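Local coordinates for protein putative methyltransferase (Emericella variicolor, PDB 7DMB) that probably transfers a methyl group from S-adenosylmethionine as a trans-acting enzyme of calbistrin biosynthesis, and binds S-adenosyl-L-homocysteine, at residues Gln59-Arg64 / Asn128-Arg133; Cys69-Gln74 / Asp114-Ser119. One frame throughout, in Å; residues are numbered along the deposited sequence.

Helix 56-79 is the element common to both contacts: contact 1 uses its earlier turns and contact 2 its later ones, with centres about 14 Å apart. Its partners, helix 112-117 and helix 120-134, follow each other in the chain, so contact 2 (69-74 with 114-119) falls within the span that contact 1 (59-64 with 128-133) closes. Arg64 of contact 1 meets Leu115 of contact 2, NH1 to CD2 3.9 Å, and makes the two neighbours continuous. Both belong to the helical part that precedes the mixed-sheet methyltransferase core in the chain; they join helix 56-79 to helices 112-117 and 120-134 and lie away from the S-adenosyl-L-homocysteine site.

Contact 1: Gln59-Arg64 / Asn128-Arg133; sequences QEMIAR and NEMRER
Met61 and Met130 meet where two helices of the largely helical N-terminal part, 56-79 and 120-134, pack in a roughly antiparallel pair. The axes of the two short segments approach to 11.4 Å at 143° between their chain directions, a spacing wide enough that long side chains must do the bridging. The methyl CE of Met130 lies 3.1 Å from the carbonyl oxygen of Met61 and 3.5 Å from Met61 CG, as the two thioether chains run past one another in opposing senses. Behind that methyl, Met130 SD receives the extended chain of Arg64, whose CD comes within 3.6 Å; the sulfur borders the guanidinium edge-on, close to its plane. Arg64 gets there with CG anti to the backbone N (chi1 176°) and a chain that stays straight as far as NE, which carries the charged end beyond the sulfur. Arg133 arrives from the other helix, bent at chi3, and sets NH2 3.2 Å from Met61 CE, with Met61 CG almost as near. Since no hydrogen bond crosses between the segments, the interface rests on apolar and sulfur contacts, with two arginines flanking the methionines. Further out, Ile143 of helix 140-157 and Met65 and Leu68 of helix 56-79 pack on buried Met130, while Leu139 touches Met61. Arg131 turns to another side, where it forms a salt bridge with Glu144 and a cation-pi contact with Trp147. Its NH1 also donates to Asn128 OD1 at 2.9 Å, with the oxygen in the guanidinium plane.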
loop_
_atom_site.group_PDB
_atom_site.type_symbol
_atom_site.label_atom_id
_atom_site.label_comp_id
_atom_site.label_asym_id
_atom_site.label_seq_id
_atom_site.Cartn_x
_atom_site.Cartn_y
_atom_site.Cartn_z
ATOM N N GLN A 59 13.778 -5.711 -5.540
ATOM C CA GLN A 59 12.759 -5.352 -6.531
ATOM C C GLN A 59 12.931 -6.132 -7.828
ATOM O O GLN A 59 11.942 -6.480 -8.485
ATOM C CB GLN A 59 12.812 -3.854 -6.840
ATOM C CG GLN A 59 12.226 -2.931 -5.774
ATOM C CD GLN A 59 12.044 -1.518 -6.295
ATOM O OE1 GLN A 59 11.530 -1.323 -7.383
ATOM N NE2 GLN A 59 12.460 -0.530 -5.517
ATOM N N GLU A 60 14.173 -6.356 -8.246
ATOM C CA GLU A 60 14.434 -7.170 -9.432
ATOM C C GLU A 60 14.251 -8.651 -9.152
ATOM O O GLU A 60 13.876 -9.406 -10.056
ATOM C CB GLU A 60 15.843 -6.908 -9.957
ATOM C CG GLU A 60 16.001 -5.527 -10.561
ATOM C CD GLU A 60 17.419 -5.017 -10.508
ATOM O OE1 GLU A 60 18.337 -5.829 -10.266
ATOM O OE2 GLU A 60 17.611 -3.797 -10.705
ATOM N N MET A 61 14.513 -9.087 -7.916
ATOM C CA MET A 61 14.160 -10.451 -7.537
ATOM C C MET A 61 12.652 -10.654 -7.615
ATOM O O MET A 61 12.179 -11.679 -8.122
ATOM C CB MET A 61 14.671 -10.745 -6.130
ATOM C CG MET A 61 14.665 -12.210 -5.755
ATOM S SD MET A 61 14.684 -12.446 -3.972
ATOM C CE MET A 61 16.259 -11.690 -3.581
ATOM N N ILE A 62 11.887 -9.669 -7.120
ATOM C CA ILE A 62 10.425 -9.720 -7.163
ATOM C C ILE A 62 9.941 -9.738 -8.606
ATOM O O ILE A 62 9.121 -10.575 -9.001
ATOM C CB ILE A 62 9.831 -8.524 -6.393
ATOM C CG1 ILE A 62 9.949 -8.739 -4.887
ATOM C CG2 ILE A 62 8.371 -8.268 -6.790
ATOM C CD1 ILE A 62 9.637 -7.511 -4.098
ATOM N N ALA A 63 10.426 -8.794 -9.408
ATOM C CA ALA A 63 9.974 -8.707 -10.784
ATOM C C ALA A 63 10.245 -10.014 -11.509
ATOM O O ALA A 63 9.367 -10.556 -12.193
ATOM C CB ALA A 63 10.667 -7.536 -11.480
ATOM N N ARG A 64 11.464 -10.542 -11.340
ATOM C CA ARG A 64 11.845 -11.818 -11.927
ATOM C C ARG A 64 10.852 -12.912 -11.567
ATOM O O ARG A 64 10.460 -13.717 -12.425
ATOM C CB ARG A 64 13.248 -12.203 -11.454
ATOM C CG ARG A 64 13.712 -13.570 -11.931
ATOM C CD ARG A 64 15.060 -13.937 -11.319
ATOM N NE ARG A 64 15.529 -15.241 -11.772
ATOM C CZ ARG A 64 16.142 -15.455 -12.933
ATOM N NH1 ARG A 64 16.361 -14.453 -13.775
ATOM N NH2 ARG A 64 16.535 -16.681 -13.255
ATOM N N ASN A 128 10.939 -22.411 -7.903
ATOM C CA ASN A 128 11.109 -23.036 -6.595
ATOM C C ASN A 128 12.452 -22.693 -5.964
ATOM O O ASN A 128 12.552 -22.624 -4.728
ATOM C CB ASN A 128 10.907 -24.541 -6.718
ATOM C CG ASN A 128 9.443 -24.893 -6.908
ATOM O OD1 ASN A 128 8.572 -24.260 -6.312
ATOM N ND2 ASN A 128 9.162 -25.875 -7.754
ATOM N N GLU A 129 13.476 -22.462 -6.788
ATOM C CA GLU A 129 14.742 -21.941 -6.289
ATOM C C GLU A 129 14.578 -20.550 -5.679
ATOM O O GLU A 129 15.282 -20.207 -4.721
ATOM C CB GLU A 129 15.769 -21.891 -7.423
ATOM C CG GLU A 129 16.757 -23.045 -7.459
ATOM C CD GLU A 129 17.151 -23.453 -8.882
ATOM O OE1 GLU A 129 17.165 -22.581 -9.791
ATOM O OE2 GLU A 129 17.438 -24.654 -9.084
ATOM N N MET A 130 13.684 -19.725 -6.229
ATOM C CA MET A 130 13.517 -18.383 -5.685
ATOM C C MET A 130 12.767 -18.419 -4.354
ATOM O O MET A 130 13.131 -17.706 -3.408
ATOM C CB MET A 130 12.815 -17.500 -6.708
ATOM C CG MET A 130 13.653 -17.299 -7.973
ATOM S SD MET A 130 13.119 -15.867 -8.925
ATOM C CE MET A 130 12.984 -14.677 -7.605
ATOM N N ARG A 131 11.750 -19.279 -4.249
ATOM C CA ARG A 131 11.080 -19.495 -2.971
ATOM C C ARG A 131 12.057 -19.995 -1.919
ATOM O O ARG A 131 12.108 -19.468 -0.800
ATOM C CB ARG A 131 9.937 -20.483 -3.149
ATOM C CG ARG A 131 8.938 -20.020 -4.179
ATOM C CD ARG A 131 7.996 -21.131 -4.559
ATOM N NE ARG A 131 7.070 -21.448 -3.470
ATOM C CZ ARG A 131 6.546 -22.651 -3.277
ATOM N NH1 ARG A 131 6.868 -23.647 -4.093
ATOM N NH2 ARG A 131 5.700 -22.858 -2.277
ATOM N N GLU A 132 12.851 -21.012 -2.268
ATOM C CA GLU A 132 13.785 -21.584 -1.311
ATOM C C GLU A 132 14.798 -20.546 -0.851
ATOM O O GLU A 132 15.158 -20.505 0.334
ATOM C CB GLU A 132 14.491 -22.795 -1.929
ATOM C CG GLU A 132 15.035 -23.784 -0.923
ATOM C CD GLU A 132 16.171 -23.215 -0.074
ATOM O OE1 GLU A 132 17.038 -22.501 -0.621
ATOM O OE2 GLU A 132 16.192 -23.486 1.144
ATOM N N ARG A 133 15.268 -19.702 -1.775
ATOM C CA ARG A 133 16.219 -18.654 -1.425
ATOM C C ARG A 133 15.692 -17.702 -0.336
ATOM O O ARG A 133 16.458 -17.270 0.534
ATOM C CB ARG A 133 16.572 -17.865 -2.688
ATOM C CG ARG A 133 17.986 -17.326 -2.742
ATOM C CD ARG A 133 18.385 -17.034 -4.182
ATOM N NE ARG A 133 17.702 -15.869 -4.746
ATOM C CZ ARG A 133 18.320 -14.760 -5.140
ATOM N NH1 ARG A 133 19.639 -14.672 -5.029
ATOM N NH2 ARG A 133 17.632 -13.752 -5.653
#

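Contact 2: Cys69-Gln74 / Asp114-Ser119; sequences CAIQMQ and DLVALS
Ile71 of helix 56-79 packs against Leu115 and Val116 of the short helix 112-117, and the pairing is a small, purely apolar helix-to-helix contact in the largely helical N-terminal part. Its terminal methyl does most of the touching: CD1 lies 3.6 Å from Val116 CG2 and 3.8 Å from Leu115 CB. The conformation explains the reach. With CG1 anti to the carbonyl carbon (chi1 -64°) and chi2 extended at 164°, the longer branch runs straight out from the helix, while CG2 stays back beside its own carbonyl carbon. Val116 answers with one branch: CG2, rather than CG1, is set against the isoleucine, and this methyl also approaches Ile71 CG1 at 4.0 Å. Leu115 contributes through CB; its CG and methyls lie farther from Ile71. Both partners lie across the isoleucine chain at about a right angle, so that CD1 is met by two successive residues of one turn. The backbones come close here, the CA atoms of Ile71 and Val116 being 6.7 Å apart. On the first segment, Gln74 folds back along its own helix, and its NE2 donates to Ala70 O at 2.9 Å in a nearly straight bond (166°), from above the carbonyl plane. Phe101 of helix 85-101 and Arg123 of helix 120-134 also pack on Ile71. Arg123 links the two segments through polar bonds as well: NE donates to Gln72 OE1, and NH1 to the carbonyl oxygen of Leu115. Farther along the second segment, Ser119 is the N-cap of helix 120-134, its OG accepting from the backbone N of Glu122.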
loop_
_atom_site.group_PDB
_atom_site.type_symbol
_atom_site.label_atom_id
_atom_site.label_comp_id
_atom_site.label_asym_id
_atom_site.label_seq_id
_atom_site.Cartn_x
_atom_site.Cartn_y
_atom_site.Cartn_z
ATOM N N CYS A 69 6.117 -16.585 -12.832
ATOM C CA CYS A 69 4.755 -17.074 -12.609
ATOM C C CYS A 69 3.806 -16.656 -13.729
ATOM O O CYS A 69 2.946 -17.447 -14.135
ATOM C CB CYS A 69 4.187 -16.582 -11.267
ATOM S SG CYS A 69 5.296 -16.745 -9.808
ATOM N N ALA A 70 3.902 -15.398 -14.190
ATOM C CA ALA A 70 2.980 -14.912 -15.211
ATOM C C ALA A 70 3.148 -15.693 -16.510
ATOM O O ALA A 70 2.159 -16.049 -17.155
ATOM C CB ALA A 70 3.179 -13.415 -15.450
ATOM N N ILE A 71 4.395 -15.976 -16.898
ATOM C CA ILE A 71 4.662 -16.838 -18.054
ATOM C C ILE A 71 4.048 -18.214 -17.839
ATOM O O ILE A 71 3.381 -18.768 -18.722
ATOM C CB ILE A 71 6.178 -16.950 -18.297
ATOM C CG1 ILE A 71 6.786 -15.589 -18.672
ATOM C CG2 ILE A 71 6.472 -18.026 -19.368
ATOM C CD1 ILE A 71 8.331 -15.542 -18.539
ATOM N N GLN A 72 4.256 -18.774 -16.643
ATOM C CA GLN A 72 3.762 -20.101 -16.308
ATOM C C GLN A 72 2.248 -20.158 -16.266
ATOM O O GLN A 72 1.687 -21.251 -16.327
ATOM C CB GLN A 72 4.342 -20.543 -14.953
ATOM C CG GLN A 72 4.532 -22.047 -14.796
ATOM C CD GLN A 72 5.682 -22.596 -15.625
ATOM O OE1 GLN A 72 6.386 -21.858 -16.301
ATOM N NE2 GLN A 72 5.875 -23.904 -15.568
ATOM N N MET A 73 1.577 -19.007 -16.150
ATOM C CA MET A 73 0.123 -18.970 -16.060
ATOM C C MET A 73 -0.578 -18.962 -17.410
ATOM O O MET A 73 -1.789 -19.207 -17.460
ATOM C CB MET A 73 -0.316 -17.734 -15.276
ATOM C CG MET A 73 -0.179 -17.899 -13.784
ATOM S SD MET A 73 0.020 -16.303 -12.972
ATOM C CE MET A 73 -1.696 -15.773 -12.919
ATOM N N GLN A 74 0.143 -18.687 -18.493
ATOM C CA GLN A 74 -0.506 -18.404 -19.772
ATOM C C GLN A 74 -1.364 -19.576 -20.234
ATOM O O GLN A 74 -2.559 -19.418 -20.507
ATOM C CB GLN A 74 0.544 -18.044 -20.828
ATOM C CG GLN A 74 1.279 -16.749 -20.498
ATOM C CD GLN A 74 0.331 -15.572 -20.310
ATOM O OE1 GLN A 74 -0.495 -15.283 -21.191
ATOM N NE2 GLN A 74 0.446 -14.879 -19.165
ATOM N N ASP A 114 14.857 -14.628 -21.914
ATOM C CA ASP A 114 15.407 -15.912 -21.470
ATOM C C ASP A 114 14.440 -16.674 -20.566
ATOM O O ASP A 114 14.462 -17.911 -20.550
ATOM C CB ASP A 114 16.736 -15.719 -20.742
ATOM C CG ASP A 114 17.770 -15.031 -21.596
ATOM O OD1 ASP A 114 17.729 -15.197 -22.833
ATOM O OD2 ASP A 114 18.639 -14.336 -21.026
ATOM N N LEU A 115 13.591 -15.972 -19.802
ATOM C CA LEU A 115 12.645 -16.689 -18.948
ATOM C C LEU A 115 11.555 -17.349 -19.785
ATOM O O LEU A 115 11.099 -18.458 -19.465
ATOM C CB LEU A 115 12.036 -15.746 -17.901
ATOM C CG LEU A 115 13.062 -15.032 -17.003
ATOM C CD1 LEU A 115 12.403 -14.266 -15.844
ATOM C CD2 LEU A 115 14.105 -16.031 -16.495
ATOM N N VAL A 116 11.118 -16.677 -20.857
ATOM C CA VAL A 116 10.162 -17.275 -21.785
ATOM C C VAL A 116 10.796 -18.475 -22.476
ATOM O O VAL A 116 10.122 -19.479 -22.748
ATOM C CB VAL A 116 9.667 -16.220 -22.803
ATOM C CG1 VAL A 116 8.869 -16.877 -23.913
ATOM C CG2 VAL A 116 8.837 -15.126 -22.110
ATOM N N ALA A 117 12.113 -18.414 -22.714
ATOM C CA ALA A 117 12.812 -19.474 -23.427
ATOM C C ALA A 117 13.052 -20.719 -22.571
ATOM O O ALA A 117 13.377 -21.771 -23.125
ATOM C CB ALA A 117 14.139 -18.939 -23.967
ATOM N N LEU A 118 12.937 -20.632 -21.245
ATOM C CA LEU A 118 13.030 -21.839 -20.428
ATOM C C LEU A 118 11.868 -22.779 -20.749
ATOM O O LEU A 118 10.787 -22.344 -21.149
ATOM C CB LEU A 118 13.007 -21.488 -18.931
ATOM C CG LEU A 118 14.090 -20.604 -18.299
ATOM C CD1 LEU A 118 13.723 -20.180 -16.850
ATOM C CD2 LEU A 118 15.420 -21.315 -18.301
ATOM N N SER A 119 12.098 -24.083 -20.587
ATOM C CA SER A 119 11.006 -25.046 -20.620
ATOM C C SER A 119 10.072 -24.835 -19.421
ATOM O O SER A 119 10.446 -24.242 -18.397
ATOM C CB SER A 119 11.547 -26.474 -20.640
ATOM O OG SER A 119 12.125 -26.836 -19.387
#